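Local coordinates for endoglucanase A (Clostridium cellulolyticum, PDB 1EDG), which hydrolyses internal beta-1,4-glucosidic bonds of cellulose and, as a family 5 glycosyl hydrolase, does so with a TIM-barrel catalytic domain, at residues P13-P18 against K331-L336; Y224-D229 against S252-C257; T286-N291 against S324-Q329. All coordinates share one frame; numbering follows the deposited sequence.

Contact 1: P13-P18 against K331-L336; sequences PQKNIP and KARGIL
Polar contacts are concentrated where Gln14 and Lys15 pass Ala332, near the C-terminal end of helix 316-332. Lys15 N donates to Ala332 O over 3.0 Å, with an N-H...O angle of 157°, so a main-chain bond ties the N-terminal segment to the last turn of that helix. Beside it, the amide of Gln14 is held at both ends. Its OE1 receives Lys331 NZ at 3.0 Å, the two side chains crossing at about a right angle. Its NE2 donates back to Lys15 O at 3.0 Å, only 5° out of the amide plane. These two bonds set which end of the amide is oxygen and restrain its rotation. NE2 also approaches Ala332 O, but the angle is too poor for a bond.

Van der Waals contacts flank the polar ones: the carbonyl oxygen Pro13 O lies 3.5 Å from Ala332 CB, while Ile17 CD1 reaches Arg333 C at 3.7 Å, lying against main chain rather than a side chain. Lys15 runs alongside Arg333 in the same direction, its CG anti to the carbonyl carbon (chi1 -65°), and sets CE 3.8 Å above one guanidinium face, toward the rim. The guanidinium is engaged elsewhere, NH2 in a salt bridge with Asp290 and NH1 bonded to Gln329 O.

The helix ends in a Schellman motif: Gly334, with positive phi, is the C-prime residue and its N bonds to Lys331 O at 3.0 Å. The chain then turns inward to Leu336, which opens strand 336-339 and pairs with Ile305 of strand 303-308. Outside the pair, Ile17 packs on Met23 of helix 21-29, and Lys15 touches Tyr293 of helix 279-297, placing this partly buried seam among three helices on the flank of the barrel.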
ATOM      1  N   PRO A  13      23.678   4.433   8.788  1.00 18.08           N
ATOM      2  CA  PRO A  13      23.844   5.887   8.666  1.00 18.28           C
ATOM      3  C   PRO A  13      22.652   6.546   7.969  1.00 18.78           C
ATOM      4  O   PRO A  13      22.193   6.077   6.924  1.00 20.00           O
ATOM      5  CB  PRO A  13      25.104   6.012   7.812  1.00 17.93           C
ATOM      6  CG  PRO A  13      25.869   4.764   8.127  1.00 18.68           C
ATOM      7  CD  PRO A  13      24.783   3.726   8.115  1.00 17.82           C
ATOM      8  N   GLN A  14      22.154   7.625   8.558  1.00 19.68           N
ATOM      9  CA  GLN A  14      21.029   8.374   8.001  1.00 22.05           C
ATOM     10  C   GLN A  14      21.511   9.210   6.811  1.00 20.68           C
ATOM     11  O   GLN A  14      22.555   9.861   6.886  1.00 22.02           O
ATOM     12  CB  GLN A  14      20.434   9.288   9.081  1.00 25.93           C
ATOM     13  CG  GLN A  14      19.413  10.328   8.588  1.00 33.52           C
ATOM     14  CD  GLN A  14      18.058   9.733   8.227  1.00 37.32           C
ATOM     15  OE1 GLN A  14      17.431   9.044   9.036  1.00 40.15           O
ATOM     16  NE2 GLN A  14      17.594  10.010   7.016  1.00 38.04           N
ATOM     17  N   LYS A  15      20.777   9.164   5.704  1.00 18.78           N
ATOM     18  CA  LYS A  15      21.144   9.939   4.523  1.00 17.15           C
ATOM     19  C   LYS A  15      20.489  11.310   4.598  1.00 16.26           C
ATOM     20  O   LYS A  15      19.538  11.506   5.353  1.00 16.29           O
ATOM     21  CB  LYS A  15      20.728   9.210   3.246  1.00 17.37           C
ATOM     22  CG  LYS A  15      21.470   7.904   3.041  1.00 19.45           C
ATOM     23  CD  LYS A  15      21.210   7.316   1.671  1.00 22.26           C
ATOM     24  CE  LYS A  15      21.951   5.992   1.476  1.00 25.63           C
ATOM     25  NZ  LYS A  15      23.442   6.127   1.510  1.00 26.31           N
ATOM     26  N   ASN A  16      21.011  12.268   3.841  1.00 17.21           N
ATOM     27  CA  ASN A  16      20.449  13.612   3.846  1.00 19.25           C
ATOM     28  C   ASN A  16      19.078  13.676   3.177  1.00 15.85           C
ATOM     29  O   ASN A  16      18.906  13.212   2.050  1.00 16.08           O
ATOM     30  CB  ASN A  16      21.395  14.601   3.165  1.00 24.28           C
ATOM     31  CG  ASN A  16      20.820  16.008   3.109  1.00 30.27           C
ATOM     32  OD1 ASN A  16      20.464  16.591   4.140  1.00 33.55           O
ATOM     33  ND2 ASN A  16      20.691  16.547   1.905  1.00 34.47           N
ATOM     34  N   ILE A  17      18.106  14.216   3.901  1.00 15.66           N
ATOM     35  CA  ILE A  17      16.741  14.379   3.407  1.00 16.63           C
ATOM     36  C   ILE A  17      16.310  15.812   3.725  1.00 14.81           C
ATOM     37  O   ILE A  17      16.510  16.289   4.841  1.00 16.68           O
ATOM     38  CB  ILE A  17      15.754  13.352   4.071  1.00 18.72           C
ATOM     39  CG1 ILE A  17      15.851  11.990   3.376  1.00 20.55           C
ATOM     40  CG2 ILE A  17      14.312  13.840   3.999  1.00 18.63           C
ATOM     41  CD1 ILE A  17      16.744  11.029   4.072  1.00 24.33           C
ATOM     42  N   PRO A  18      15.734  16.526   2.740  1.00 14.05           N
ATOM     43  CA  PRO A  18      15.282  17.910   2.931  1.00 13.20           C
ATOM     44  C   PRO A  18      14.249  18.047   4.045  1.00 13.60           C
ATOM     45  O   PRO A  18      13.357  17.210   4.183  1.00 14.65           O
ATOM     46  CB  PRO A  18      14.665  18.256   1.575  1.00 13.99           C
ATOM     47  CG  PRO A  18      15.450  17.425   0.621  1.00 14.21           C
ATOM     48  CD  PRO A  18      15.544  16.103   1.341  1.00 13.38           C
ATOM     49  N   LYS A 331      14.151   3.710   6.339  1.00  9.12           N
ATOM     50  CA  LYS A 331      14.153   4.874   7.223  1.00  9.96           C
ATOM     51  C   LYS A 331      15.346   5.792   6.935  1.00  8.82           C
ATOM     52  O   LYS A 331      15.208   7.022   6.923  1.00  8.55           O
ATOM     53  CB  LYS A 331      14.140   4.414   8.690  1.00 11.95           C
ATOM     54  CG  LYS A 331      13.986   5.517   9.727  1.00 14.14           C
ATOM     55  CD  LYS A 331      15.339   6.024  10.172  1.00 19.21           C
ATOM     56  CE  LYS A 331      15.233   7.065  11.263  1.00 22.70           C
ATOM     57  NZ  LYS A 331      16.585   7.640  11.537  1.00 27.45           N
ATOM     58  N   ALA A 332      16.504   5.192   6.679  1.00  7.77           N
ATOM     59  CA  ALA A 332      17.722   5.952   6.382  1.00  9.57           C
ATOM     60  C   ALA A 332      17.562   6.800   5.120  1.00 11.11           C
ATOM     61  O   ALA A 332      18.287   7.774   4.928  1.00 12.16           O
ATOM     62  CB  ALA A 332      18.916   5.001   6.230  1.00  8.65           C
ATOM     63  N   ARG A 333      16.618   6.425   4.259  1.00  9.28           N
ATOM     64  CA  ARG A 333      16.366   7.153   3.017  1.00  9.41           C
ATOM     65  C   ARG A 333      15.040   7.924   3.050  1.00  8.11           C
ATOM     66  O   ARG A 333      14.537   8.358   2.007  1.00  8.16           O
ATOM     67  CB  ARG A 333      16.405   6.186   1.828  1.00  9.06           C
ATOM     68  CG  ARG A 333      17.772   5.532   1.606  1.00  9.13           C
ATOM     69  CD  ARG A 333      17.622   4.270   0.775  1.00  9.88           C
ATOM     70  NE  ARG A 333      18.888   3.603   0.469  1.00 11.18           N
ATOM     71  CZ  ARG A 333      19.566   2.832   1.316  1.00 12.60           C
ATOM     72  NH1 ARG A 333      19.109   2.621   2.545  1.00 14.02           N
ATOM     73  NH2 ARG A 333      20.702   2.258   0.930  1.00 13.90           N
ATOM     74  N   GLY A 334      14.491   8.093   4.254  1.00  7.20           N
ATOM     75  CA  GLY A 334      13.251   8.831   4.453  1.00  6.85           C
ATOM     76  C   GLY A 334      11.984   8.179   3.926  1.00  8.31           C
ATOM     77  O   GLY A 334      10.963   8.854   3.780  1.00 10.08           O
ATOM     78  N   ILE A 335      12.021   6.866   3.714  1.00  7.91           N
ATOM     79  CA  ILE A 335      10.879   6.129   3.169  1.00  9.23           C
ATOM     80  C   ILE A 335      10.055   5.383   4.228  1.00  8.30           C
ATOM     81  O   ILE A 335      10.615   4.677   5.074  1.00  9.05           O
ATOM     82  CB  ILE A 335      11.368   5.085   2.135  1.00  9.07           C
ATOM     83  CG1 ILE A 335      12.251   5.743   1.064  1.00  9.02           C
ATOM     84  CG2 ILE A 335      10.184   4.366   1.500  1.00  8.73           C
ATOM     85  CD1 ILE A 335      13.064   4.750   0.241  1.00  9.34           C
ATOM     86  N   LEU A 336       8.732   5.516   4.150  1.00  8.26           N
ATOM     87  CA  LEU A 336       7.816   4.828   5.070  1.00  7.85           C
ATOM     88  C   LEU A 336       7.549   3.410   4.564  1.00  8.34           C
ATOM     89  O   LEU A 336       7.527   3.185   3.354  1.00  7.74           O
ATOM     90  CB  LEU A 336       6.467   5.559   5.144  1.00  8.01           C
ATOM     91  CG  LEU A 336       5.409   4.886   6.033  1.00  8.82           C
ATOM     92  CD1 LEU A 336       5.769   5.140   7.473  1.00 11.08           C
ATOM     93  CD2 LEU A 336       4.023   5.412   5.741  1.00  9.11           C
TER

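Contact 2: Y224-D229 against S252-C257; sequences YVASPD and SVHAYC
Within the beta-alpha-beta unit formed by strand 219-222, helix 228-232 and strand 249-254 of the TIM barrel, Ala226 meets Val253 and His254. Ala226 belongs to the loop that leaves the first strand, while His254 lies near the C-terminal end of the next; in family 5 enzymes that end of the barrel holds the active site.

Ala226 makes the central contact with both its carbonyl and its methyl. His254 N donates to Ala226 O over 2.7 Å with an N-H...O angle of 158°, and the same oxygen receives a CA-H...O approach from Val253 CA at 3.3 Å. The methyl forms a CH-pi contact: CB lies 4.0 Å from the centroid of the His254 ring, 16° off its normal, so it sits over the face, displaced toward ND1 and CG. His254 places its CG anti to the carbonyl carbon (chi1 -67°), which swings the ring under that methyl. On the ring, ND1 is hydrogen-bonded to Glu170, so the imidazole is steadied by a polar partner as well as by carbon over its face.

The loop itself is shaped by Val225 and Ala226, both with positive phi, a left-handed pair that precedes the helix start. Further along, the ring of Pro228 packs against the second segment, CG approaching Ala255 CB at 4.2 Å and CD facing His254 O. A water bridges the main chains, donating to Ser227 O and Ser252 O at 2.9 Å each.

Ser227 is the N-cap of helix 228-232, its OG bonded to Gly230 N. Tyr224 O takes two donors from this one residue, Ser227 N at 3.0 Å and Ser227 OG at 3.1 Å, the hydroxyl arriving nearly in line with the carbonyl bond.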
ATOM      1  N   TYR A 224       3.489   1.724 -13.139  1.00 11.06           N
ATOM      2  CA  TYR A 224       3.076   0.392 -13.595  1.00 11.55           C
ATOM      3  C   TYR A 224       3.262  -0.680 -12.506  1.00 12.61           C
ATOM      4  O   TYR A 224       4.374  -0.870 -11.994  1.00 11.66           O
ATOM      5  CB  TYR A 224       3.847   0.005 -14.866  1.00 12.34           C
ATOM      6  CG  TYR A 224       3.292  -1.211 -15.582  1.00 12.73           C
ATOM      7  CD1 TYR A 224       2.208  -1.099 -16.450  1.00 12.72           C
ATOM      8  CD2 TYR A 224       3.832  -2.474 -15.365  1.00 13.75           C
ATOM      9  CE1 TYR A 224       1.670  -2.220 -17.080  1.00 13.65           C
ATOM     10  CE2 TYR A 224       3.304  -3.601 -15.987  1.00 14.88           C
ATOM     11  CZ  TYR A 224       2.220  -3.470 -16.840  1.00 14.12           C
ATOM     12  OH  TYR A 224       1.671  -4.598 -17.408  1.00 15.00           O
ATOM     13  N   VAL A 225       2.165  -1.368 -12.173  1.00 11.53           N
ATOM     14  CA  VAL A 225       2.086  -2.423 -11.143  1.00 12.22           C
ATOM     15  C   VAL A 225       2.677  -1.986  -9.798  1.00 12.15           C
ATOM     16  O   VAL A 225       3.038  -2.829  -8.971  1.00 11.19           O
ATOM     17  CB  VAL A 225       2.760  -3.761 -11.570  1.00 14.37           C
ATOM     18  CG1 VAL A 225       2.192  -4.929 -10.767  1.00 15.06           C
ATOM     19  CG2 VAL A 225       2.515  -4.032 -13.000  1.00 21.60           C
ATOM     20  N   ALA A 226       2.735  -0.674  -9.577  1.00 10.27           N
ATOM     21  CA  ALA A 226       3.300  -0.089  -8.359  1.00  9.24           C
ATOM     22  C   ALA A 226       4.732  -0.570  -8.103  1.00 10.30           C
ATOM     23  O   ALA A 226       5.186  -0.613  -6.958  1.00 11.40           O
ATOM     24  CB  ALA A 226       2.410  -0.384  -7.143  1.00  8.69           C
ATOM     25  N   SER A 227       5.451  -0.951  -9.156  1.00 10.38           N
ATOM     26  CA  SER A 227       6.826  -1.413  -8.979  1.00 11.65           C
ATOM     27  C   SER A 227       7.790  -0.227  -8.862  1.00 11.51           C
ATOM     28  O   SER A 227       7.465   0.901  -9.257  1.00 11.33           O
ATOM     29  CB  SER A 227       7.253  -2.325 -10.135  1.00 12.80           C
ATOM     30  OG  SER A 227       7.319  -1.615 -11.355  1.00 16.73           O
ATOM     31  N   PRO A 228       8.962  -0.446  -8.246  1.00 13.34           N
ATOM     32  CA  PRO A 228       9.929   0.647  -8.116  1.00 13.79           C
ATOM     33  C   PRO A 228      10.306   1.161  -9.510  1.00 13.57           C
ATOM     34  O   PRO A 228      10.357   2.374  -9.735  1.00 12.81           O
ATOM     35  CB  PRO A 228      11.111  -0.034  -7.426  1.00 13.85           C
ATOM     36  CG  PRO A 228      10.446  -1.065  -6.569  1.00 14.79           C
ATOM     37  CD  PRO A 228       9.411  -1.641  -7.510  1.00 13.40           C
ATOM     38  N   ASP A 229      10.510   0.239 -10.452  1.00 13.07           N
ATOM     39  CA  ASP A 229      10.857   0.605 -11.826  1.00 15.20           C
ATOM     40  C   ASP A 229       9.729   1.355 -12.524  1.00 14.36           C
ATOM     41  O   ASP A 229       9.979   2.200 -13.380  1.00 16.26           O
ATOM     42  CB  ASP A 229      11.247  -0.629 -12.642  1.00 18.74           C
ATOM     43  CG  ASP A 229      12.625  -1.163 -12.277  1.00 22.21           C
ATOM     44  OD1 ASP A 229      13.474  -0.379 -11.804  1.00 24.10           O
ATOM     45  OD2 ASP A 229      12.863  -2.371 -12.475  1.00 24.90           O
ATOM     46  N   SER A 252       3.790   5.992  -4.808  1.00  7.26           N
ATOM     47  CA  SER A 252       3.482   4.718  -4.179  1.00  7.30           C
ATOM     48  C   SER A 252       4.243   3.567  -4.831  1.00  9.12           C
ATOM     49  O   SER A 252       4.247   3.441  -6.058  1.00 10.05           O
ATOM     50  CB  SER A 252       1.978   4.454  -4.292  1.00  9.23           C
ATOM     51  OG  SER A 252       1.650   3.150  -3.838  1.00 10.23           O
ATOM     52  N   VAL A 253       4.923   2.755  -4.026  1.00  8.37           N
ATOM     53  CA  VAL A 253       5.636   1.594  -4.550  1.00  9.39           C
ATOM     54  C   VAL A 253       5.372   0.397  -3.649  1.00  9.02           C
ATOM     55  O   VAL A 253       5.106   0.558  -2.452  1.00  9.68           O
ATOM     56  CB  VAL A 253       7.183   1.791  -4.665  1.00 12.64           C
ATOM     57  CG1 VAL A 253       7.520   3.041  -5.477  1.00 12.30           C
ATOM     58  CG2 VAL A 253       7.824   1.840  -3.305  1.00 16.53           C
ATOM     59  N   HIS A 254       5.380  -0.795  -4.235  1.00  7.96           N
ATOM     60  CA  HIS A 254       5.186  -2.034  -3.486  1.00  8.05           C
ATOM     61  C   HIS A 254       6.447  -2.811  -3.792  1.00  9.32           C
ATOM     62  O   HIS A 254       6.885  -2.845  -4.944  1.00 10.74           O
ATOM     63  CB  HIS A 254       3.946  -2.802  -3.964  1.00  7.38           C
ATOM     64  CG  HIS A 254       2.650  -2.109  -3.665  1.00  7.38           C
ATOM     65  ND1 HIS A 254       1.437  -2.566  -4.129  1.00  8.02           N
ATOM     66  CD2 HIS A 254       2.379  -0.992  -2.948  1.00  6.80           C
ATOM     67  CE1 HIS A 254       0.472  -1.762  -3.717  1.00  7.75           C
ATOM     68  NE2 HIS A 254       1.016  -0.800  -2.998  1.00  8.23           N
ATOM     69  N   ALA A 255       7.063  -3.414  -2.782  1.00  8.56           N
ATOM     70  CA  ALA A 255       8.294  -4.132  -3.047  1.00  9.85           C
ATOM     71  C   ALA A 255       8.577  -5.316  -2.147  1.00 11.75           C
ATOM     72  O   ALA A 255       9.178  -5.173  -1.085  1.00 12.49           O
ATOM     73  CB  ALA A 255       9.467  -3.162  -3.023  1.00 10.92           C
ATOM     74  N   TYR A 256       8.158  -6.494  -2.590  1.00 11.48           N
ATOM     75  CA  TYR A 256       8.407  -7.726  -1.857  1.00 12.09           C
ATOM     76  C   TYR A 256       9.691  -8.259  -2.492  1.00 13.84           C
ATOM     77  O   TYR A 256       9.658  -9.196  -3.286  1.00 16.09           O
ATOM     78  CB  TYR A 256       7.255  -8.711  -2.080  1.00 11.86           C
ATOM     79  CG  TYR A 256       5.907  -8.236  -1.577  1.00 11.13           C
ATOM     80  CD1 TYR A 256       5.480  -8.539  -0.289  1.00 12.50           C
ATOM     81  CD2 TYR A 256       5.027  -7.540  -2.415  1.00 11.40           C
ATOM     82  CE1 TYR A 256       4.205  -8.173   0.156  1.00 11.87           C
ATOM     83  CE2 TYR A 256       3.753  -7.167  -1.979  1.00 11.55           C
ATOM     84  CZ  TYR A 256       3.345  -7.492  -0.696  1.00 11.16           C
ATOM     85  OH  TYR A 256       2.073  -7.185  -0.272  1.00 11.38           O
ATOM     86  N   CYS A 257      10.814  -7.624  -2.172  1.00 14.64           N
ATOM     87  CA  CYS A 257      12.118  -7.980  -2.749  1.00 18.27           C
ATOM     88  C   CYS A 257      13.140  -8.518  -1.739  1.00 17.31           C
ATOM     89  O   CYS A 257      13.314  -7.936  -0.670  1.00 16.82           O
ATOM     90  CB  CYS A 257      12.713  -6.753  -3.444  1.00 18.77           C
ATOM     91  SG  CYS A 257      11.582  -5.920  -4.583  1.00 25.19           S
TER
HETATM   92  O   HOH W   1       5.176   2.640  -8.632  1.00 10.38           O

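Contact 3: T286-N291 against S324-Q329; sequences TWFMDN and SYYVAQ
Met289 lays its terminal methyl over the face of Tyr326: CE is 3.7 Å from the ring centroid and 8° off the normal, a well-centred CH-pi contact. The methionine chain, extended beyond CG (chi3 -178°), carries CE across to the neighbouring helix, where it also touches Tyr326 O at 3.5 Å. Its sulfur meets the next turn, SD lying 3.8 Å from Gln329 CB.

Phe288 comes to the same tyrosine from another direction. Its CZ approaches Tyr326 OH at 3.5 Å, with the hydroxyl at the phenylalanine edge and near the plane of that ring; the two side chains cross at about a right angle. Tyr326 OH has its polar partner elsewhere, at Ala255 O. Thr286 completes the interface with its methyl: CG2 packs on Gln329 CD at 3.8 Å and equally close to Tyr325 OH. Gln329 CG in turn lies over one face of the Tyr325 ring, so threonine, glutamine and tyrosine form one cluster.

The helix segments run nearly parallel, at 13°, the segment axes approaching to 10.9 Å. They belong to helices 279-297 and 316-332, successive outer helices of the barrel that are separated in the chain by strand 303-308, and Phe288 and Tyr326 both reach inward to Ile305 of that strand. Helix 316-332 also packs on helix 365-374, through Val327 and Ala328.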
ATOM      1  N   THR A 286      18.445  -3.228  -0.900  1.00 15.49           N
ATOM      2  CA  THR A 286      18.808  -1.830  -1.119  1.00 15.24           C
ATOM      3  C   THR A 286      18.812  -1.272  -2.550  1.00 15.31           C
ATOM      4  O   THR A 286      18.650  -0.062  -2.730  1.00 14.98           O
ATOM      5  CB  THR A 286      20.171  -1.509  -0.459  1.00 15.98           C
ATOM      6  OG1 THR A 286      21.189  -2.344  -1.025  1.00 15.89           O
ATOM      7  CG2 THR A 286      20.100  -1.737   1.052  1.00 16.96           C
ATOM      8  N   TRP A 287      18.959  -2.123  -3.564  1.00 14.76           N
ATOM      9  CA  TRP A 287      19.012  -1.625  -4.941  1.00 15.57           C
ATOM     10  C   TRP A 287      17.861  -0.693  -5.305  1.00 13.61           C
ATOM     11  O   TRP A 287      18.089   0.437  -5.749  1.00 14.58           O
ATOM     12  CB  TRP A 287      19.120  -2.773  -5.961  1.00 18.93           C
ATOM     13  CG  TRP A 287      17.818  -3.464  -6.270  1.00 23.93           C
ATOM     14  CD1 TRP A 287      17.280  -4.530  -5.609  1.00 23.91           C
ATOM     15  CD2 TRP A 287      16.865  -3.094  -7.283  1.00 25.58           C
ATOM     16  NE1 TRP A 287      16.047  -4.840  -6.135  1.00 26.92           N
ATOM     17  CE2 TRP A 287      15.767  -3.976  -7.163  1.00 26.86           C
ATOM     18  CE3 TRP A 287      16.829  -2.097  -8.272  1.00 25.47           C
ATOM     19  CZ2 TRP A 287      14.638  -3.893  -7.997  1.00 27.42           C
ATOM     20  CZ3 TRP A 287      15.706  -2.013  -9.100  1.00 26.23           C
ATOM     21  CH2 TRP A 287      14.627  -2.908  -8.955  1.00 26.83           C
ATOM     22  N   PHE A 288      16.628  -1.125  -5.060  1.00 13.04           N
ATOM     23  CA  PHE A 288      15.485  -0.293  -5.408  1.00 11.90           C
ATOM     24  C   PHE A 288      15.344   0.915  -4.491  1.00 11.37           C
ATOM     25  O   PHE A 288      14.852   1.968  -4.913  1.00 12.38           O
ATOM     26  CB  PHE A 288      14.185  -1.114  -5.483  1.00 12.64           C
ATOM     27  CG  PHE A 288      13.603  -1.482  -4.146  1.00 13.78           C
ATOM     28  CD1 PHE A 288      14.006  -2.639  -3.489  1.00 15.22           C
ATOM     29  CD2 PHE A 288      12.649  -0.665  -3.543  1.00 14.26           C
ATOM     30  CE1 PHE A 288      13.470  -2.975  -2.248  1.00 15.71           C
ATOM     31  CE2 PHE A 288      12.111  -0.992  -2.306  1.00 15.60           C
ATOM     32  CZ  PHE A 288      12.525  -2.152  -1.658  1.00 15.47           C
ATOM     33  N   MET A 289      15.797   0.776  -3.246  1.00 10.44           N
ATOM     34  CA  MET A 289      15.729   1.879  -2.296  1.00 10.11           C
ATOM     35  C   MET A 289      16.667   3.001  -2.721  1.00  9.38           C
ATOM     36  O   MET A 289      16.338   4.176  -2.563  1.00 11.08           O
ATOM     37  CB  MET A 289      16.061   1.406  -0.882  1.00 11.15           C
ATOM     38  CG  MET A 289      15.050   0.423  -0.349  1.00 12.60           C
ATOM     39  SD  MET A 289      15.225   0.148   1.401  1.00 13.00           S
ATOM     40  CE  MET A 289      13.926  -1.123   1.688  1.00 12.84           C
ATOM     41  N   ASP A 290      17.829   2.641  -3.260  1.00 10.56           N
ATOM     42  CA  ASP A 290      18.789   3.638  -3.727  1.00 11.71           C
ATOM     43  C   ASP A 290      18.211   4.375  -4.932  1.00 11.20           C
ATOM     44  O   ASP A 290      18.359   5.592  -5.052  1.00 11.95           O
ATOM     45  CB  ASP A 290      20.131   2.994  -4.078  1.00 12.25           C
ATOM     46  CG  ASP A 290      20.964   2.668  -2.848  1.00 15.94           C
ATOM     47  OD1 ASP A 290      20.799   3.337  -1.808  1.00 15.76           O
ATOM     48  OD2 ASP A 290      21.790   1.738  -2.924  1.00 19.09           O
ATOM     49  N   ASN A 291      17.529   3.643  -5.808  1.00 11.69           N
ATOM     50  CA  ASN A 291      16.894   4.257  -6.977  1.00 13.44           C
ATOM     51  C   ASN A 291      15.860   5.275  -6.508  1.00 12.47           C
ATOM     52  O   ASN A 291      15.789   6.393  -7.025  1.00 11.01           O
ATOM     53  CB  ASN A 291      16.199   3.198  -7.841  1.00 14.59           C
ATOM     54  CG  ASN A 291      17.178   2.333  -8.600  1.00 17.14           C
ATOM     55  OD1 ASN A 291      18.378   2.621  -8.630  1.00 17.98           O
ATOM     56  ND2 ASN A 291      16.678   1.267  -9.213  1.00 18.51           N
ATOM     57  N   SER A 324      13.732  -6.248   9.874  1.00  9.73           N
ATOM     58  CA  SER A 324      14.454  -5.202  10.619  1.00 10.34           C
ATOM     59  C   SER A 324      15.369  -4.402   9.689  1.00  8.74           C
ATOM     60  O   SER A 324      15.367  -3.165   9.711  1.00  9.35           O
ATOM     61  CB  SER A 324      15.284  -5.810  11.766  1.00  9.62           C
ATOM     62  OG  SER A 324      14.445  -6.328  12.786  1.00 11.25           O
ATOM     63  N   TYR A 325      16.134  -5.125   8.875  1.00  7.31           N
ATOM     64  CA  TYR A 325      17.060  -4.526   7.915  1.00  9.11           C
ATOM     65  C   TYR A 325      16.296  -3.706   6.861  1.00  9.44           C
ATOM     66  O   TYR A 325      16.689  -2.586   6.523  1.00  9.07           O
ATOM     67  CB  TYR A 325      17.869  -5.636   7.244  1.00 10.26           C
ATOM     68  CG  TYR A 325      18.914  -5.162   6.255  1.00 12.67           C
ATOM     69  CD1 TYR A 325      20.191  -4.799   6.681  1.00 11.54           C
ATOM     70  CD2 TYR A 325      18.639  -5.128   4.886  1.00 13.08           C
ATOM     71  CE1 TYR A 325      21.170  -4.418   5.770  1.00 13.80           C
ATOM     72  CE2 TYR A 325      19.612  -4.750   3.964  1.00 13.50           C
ATOM     73  CZ  TYR A 325      20.875  -4.397   4.411  1.00 14.32           C
ATOM     74  OH  TYR A 325      21.835  -4.038   3.494  1.00 15.30           O
ATOM     75  N   TYR A 326      15.206  -4.278   6.353  1.00  8.47           N
ATOM     76  CA  TYR A 326      14.363  -3.629   5.351  1.00  7.49           C
ATOM     77  C   TYR A 326      13.864  -2.270   5.867  1.00  6.82           C
ATOM     78  O   TYR A 326      14.034  -1.239   5.208  1.00  8.25           O
ATOM     79  CB  TYR A 326      13.175  -4.555   5.008  1.00  7.49           C
ATOM     80  CG  TYR A 326      12.338  -4.139   3.811  1.00  9.66           C
ATOM     81  CD1 TYR A 326      11.467  -3.048   3.887  1.00  8.85           C
ATOM     82  CD2 TYR A 326      12.399  -4.855   2.610  1.00 10.24           C
ATOM     83  CE1 TYR A 326      10.675  -2.678   2.798  1.00  9.42           C
ATOM     84  CE2 TYR A 326      11.607  -4.493   1.512  1.00  9.40           C
ATOM     85  CZ  TYR A 326      10.747  -3.404   1.616  1.00  9.55           C
ATOM     86  OH  TYR A 326       9.947  -3.050   0.555  1.00  9.74           O
ATOM     87  N   VAL A 327      13.272  -2.263   7.056  1.00  6.55           N
ATOM     88  CA  VAL A 327      12.746  -1.027   7.634  1.00  7.99           C
ATOM     89  C   VAL A 327      13.850  -0.005   7.944  1.00  9.36           C
ATOM     90  O   VAL A 327      13.688   1.182   7.669  1.00  9.30           O
ATOM     91  CB  VAL A 327      11.899  -1.311   8.907  1.00  9.46           C
ATOM     92  CG1 VAL A 327      11.467  -0.004   9.558  1.00  8.59           C
ATOM     93  CG2 VAL A 327      10.663  -2.148   8.535  1.00  8.12           C
ATOM     94  N   ALA A 328      14.968  -0.473   8.497  1.00  7.72           N
ATOM     95  CA  ALA A 328      16.091   0.408   8.823  1.00  8.20           C
ATOM     96  C   ALA A 328      16.652   1.082   7.569  1.00  8.35           C
ATOM     97  O   ALA A 328      16.914   2.285   7.571  1.00 10.39           O
ATOM     98  CB  ALA A 328      17.187  -0.370   9.539  1.00  8.70           C
ATOM     99  N   GLN A 329      16.832   0.312   6.499  1.00  7.86           N
ATOM    100  CA  GLN A 329      17.357   0.850   5.245  1.00  9.05           C
ATOM    101  C   GLN A 329      16.389   1.860   4.624  1.00  8.73           C
ATOM    102  O   GLN A 329      16.808   2.869   4.057  1.00  9.75           O
ATOM    103  CB  GLN A 329      17.665  -0.281   4.260  1.00  9.32           C
ATOM    104  CG  GLN A 329      18.827  -1.187   4.681  1.00 10.16           C
ATOM    105  CD  GLN A 329      20.182  -0.484   4.668  1.00 12.64           C
ATOM    106  OE1 GLN A 329      20.341   0.593   4.092  1.00 12.53           O
ATOM    107  NE2 GLN A 329      21.167  -1.098   5.304  1.00 12.81           N
TER

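How the contacts relate
The centre of contact 2 lies about 10 Å from the centre of the chain, against about 17 Å for contact 3 and about 20 Å for contact 1. Chemistry follows position: contact 2, buried, combines a main-chain bond, a bridging water and a methyl over the His254 ring; contact 3, also buried, is carbon and sulfur packing between helices; partly exposed contact 1 adds side-chain polar bonds to a main-chain one. Contacts 1 and 3 share helix 316-332, and the Arg333-Asp290 salt bridge joins them. Contacts 2 and 3 meet through Tyr326 and Ala255, and where Phe288 packs on Pro228 and Ala255. Contacts 1 and 2 do not touch.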